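Local coordinates for protein short chain dehydrogenase (Salmonella typhi, PDB 3G1T) that probably catalyses NAD(P)-dependent oxidation or reduction as a short-chain dehydrogenase with a Rossmann fold, at residues I26-A31 with A55-D60. Sequence-based numbering, arbitrary orientation.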
loop_
_atom_site.group_PDB
_atom_site.type_symbol
_atom_site.label_atom_id
_atom_site.label_comp_id
_atom_site.label_asym_id
_atom_site.label_seq_id
_atom_site.Cartn_x
_atom_site.Cartn_y
_atom_site.Cartn_z
ATOM N N ILE A 26 18.812 -7.219 -10.816
ATOM C CA ILE A 26 18.871 -5.829 -11.227
ATOM C C ILE A 26 19.721 -5.033 -10.219
ATOM O O ILE A 26 20.474 -4.109 -10.598
ATOM C CB ILE A 26 17.419 -5.249 -11.277
ATOM C CG1 ILE A 26 16.667 -5.861 -12.455
ATOM C CG2 ILE A 26 17.496 -3.742 -11.465
ATOM C CD1 ILE A 26 15.176 -5.639 -12.411
ATOM N N GLY A 27 19.609 -5.422 -8.939
ATOM C CA GLY A 27 20.420 -4.777 -7.832
ATOM C C GLY A 27 21.924 -4.945 -8.016
ATOM O O GLY A 27 22.704 -3.986 -7.986
ATOM N N ARG A 28 22.363 -6.164 -8.257
ATOM C CA ARG A 28 23.770 -6.389 -8.617
ATOM C C ARG A 28 24.226 -5.626 -9.880
ATOM O O ARG A 28 25.335 -5.008 -9.872
ATOM C CB ARG A 28 23.964 -7.899 -8.824
ATOM C CG ARG A 28 25.266 -8.257 -9.453
ATOM C CD ARG A 28 25.319 -9.800 -9.696
ATOM N NE ARG A 28 26.629 -10.123 -10.224
ATOM C CZ ARG A 28 26.936 -10.032 -11.519
ATOM N NH1 ARG A 28 26.006 -9.645 -12.396
ATOM N NH2 ARG A 28 28.177 -10.350 -11.949
ATOM N N GLU A 29 23.391 -5.654 -10.948
ATOM C CA GLU A 29 23.649 -4.883 -12.184
ATOM C C GLU A 29 23.805 -3.405 -11.925
ATOM O O GLU A 29 24.720 -2.765 -12.423
ATOM C CB GLU A 29 22.549 -5.068 -13.241
ATOM C CG GLU A 29 23.004 -4.729 -14.662
ATOM C CD GLU A 29 24.088 -5.706 -15.190
ATOM O OE1 GLU A 29 24.114 -6.867 -14.746
ATOM O OE2 GLU A 29 24.877 -5.326 -16.049
ATOM N N ALA A 30 22.906 -2.827 -11.129
ATOM C CA ALA A 30 23.003 -1.392 -10.874
ATOM C C ALA A 30 24.271 -1.080 -10.046
ATOM O O ALA A 30 24.966 -0.099 -10.316
ATOM C CB ALA A 30 21.726 -0.908 -10.203
ATOM N N ALA A 31 24.597 -1.924 -9.079
ATOM C CA ALA A 31 25.852 -1.706 -8.295
ATOM C C ALA A 31 27.119 -1.696 -9.217
ATOM O O ALA A 31 27.970 -0.784 -9.197
ATOM C CB ALA A 31 25.966 -2.693 -7.180
ATOM N N ALA A 55 30.936 -7.253 -4.337
ATOM C CA ALA A 55 31.910 -6.214 -3.985
ATOM C C ALA A 55 33.300 -6.532 -4.564
ATOM O O ALA A 55 34.016 -5.626 -4.924
ATOM C CB ALA A 55 31.995 -6.017 -2.484
ATOM N N GLN A 56 33.679 -7.825 -4.576
ATOM C CA GLN A 56 34.985 -8.264 -5.109
ATOM C C GLN A 56 35.063 -8.058 -6.625
ATOM O O GLN A 56 36.088 -7.678 -7.157
ATOM C CB GLN A 56 35.256 -9.736 -4.753
ATOM C CG GLN A 56 35.257 -10.011 -3.232
ATOM C CD GLN A 56 36.616 -10.423 -2.627
ATOM O OE1 GLN A 56 36.657 -11.060 -1.564
ATOM N NE2 GLN A 56 37.723 -10.033 -3.291
ATOM N N HIS A 57 33.935 -8.254 -7.298
ATOM C CA HIS A 57 33.845 -8.038 -8.739
ATOM C C HIS A 57 34.094 -6.547 -8.996
ATOM O O HIS A 57 34.894 -6.206 -9.842
ATOM C CB HIS A 57 32.471 -8.567 -9.242
ATOM C CG HIS A 57 32.246 -8.486 -10.735
ATOM N ND1 HIS A 57 31.213 -9.160 -11.357
ATOM C CD2 HIS A 57 32.922 -7.853 -11.728
ATOM C CE1 HIS A 57 31.230 -8.911 -12.660
ATOM N NE2 HIS A 57 32.265 -8.134 -12.915
ATOM N N ILE A 58 33.477 -5.651 -8.218
ATOM C CA ILE A 58 33.655 -4.200 -8.420
ATOM C C ILE A 58 35.128 -3.866 -8.101
ATOM O O ILE A 58 35.757 -3.107 -8.858
ATOM C CB ILE A 58 32.648 -3.374 -7.536
ATOM C CG1 ILE A 58 31.217 -3.462 -8.082
ATOM C CG2 ILE A 58 33.089 -1.857 -7.330
ATOM C CD1 ILE A 58 30.104 -3.043 -7.041
ATOM N N ALA A 59 35.665 -4.438 -7.012
ATOM C CA ALA A 59 37.084 -4.220 -6.620
ATOM C C ALA A 59 38.029 -4.661 -7.711
ATOM O O ALA A 59 38.965 -3.923 -8.063
ATOM C CB ALA A 59 37.435 -4.906 -5.341
ATOM N N ASP A 60 37.736 -5.819 -8.295
ATOM C CA ASP A 60 38.525 -6.303 -9.471
ATOM C C ASP A 60 38.508 -5.355 -10.661
ATOM O O ASP A 60 39.444 -5.344 -11.474
ATOM C CB ASP A 60 38.053 -7.662 -9.946
ATOM C CG ASP A 60 38.337 -8.761 -8.948
ATOM O OD1 ASP A 60 39.144 -8.513 -8.035
ATOM O OD2 ASP A 60 37.733 -9.853 -9.094
#
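Two neighbouring helices of the Rossmann fold, 25-36 and 48-62, meet through Arg-28 and Ala-31 of the first and His-57 and Ile-58 of the second. The helices follow the first and second strands of the parallel sheet, 16-19 and 40-45, so the contact belongs to the beta-alpha-beta-alpha start of the dinucleotide-binding fold. The touch is slight: 131 Å² is buried in all, and the closest CA atoms, those of Ala-31 and Ile-58, remain 8.2 Å apart. The gap is bridged in two places. In the first, the CD1 methyl of Ile-58 reaches across to the backbone carbonyl of Ala-31, 3.8 Å from O of Ala-31, with the methyl next, 4.2 Å from CB of Ala-31. Because CG1 stands anti to the carbonyl carbon (chi1 -73°) and chi2 is extended, the long branch of Ile-58 does the touching. The polar meeting lies in a more open part of the interface. Arg-28 runs straight out to NE and turns there (chi4 -84°), so that its NH2 meets the rim of the His-57 imidazole close to the ring plane, 3.3 Å from ND1 and 3.4 Å from CE1. Guanidinium and ring planes are 52° apart, which rules out a parallel stack, and the two side chains cross at roughly a right angle. Leu-32, on helix 25-36, is touched by both His-57 and Ile-58, while Ala-35 of that helix and Pro-66 of a loop add to the packing round Ile-58. Ala-31 also packs on Val-41 and Leu-43 of strand 40-45, and Ala-55 of helix 48-62 on Leu-43, so both helices lie against that strand.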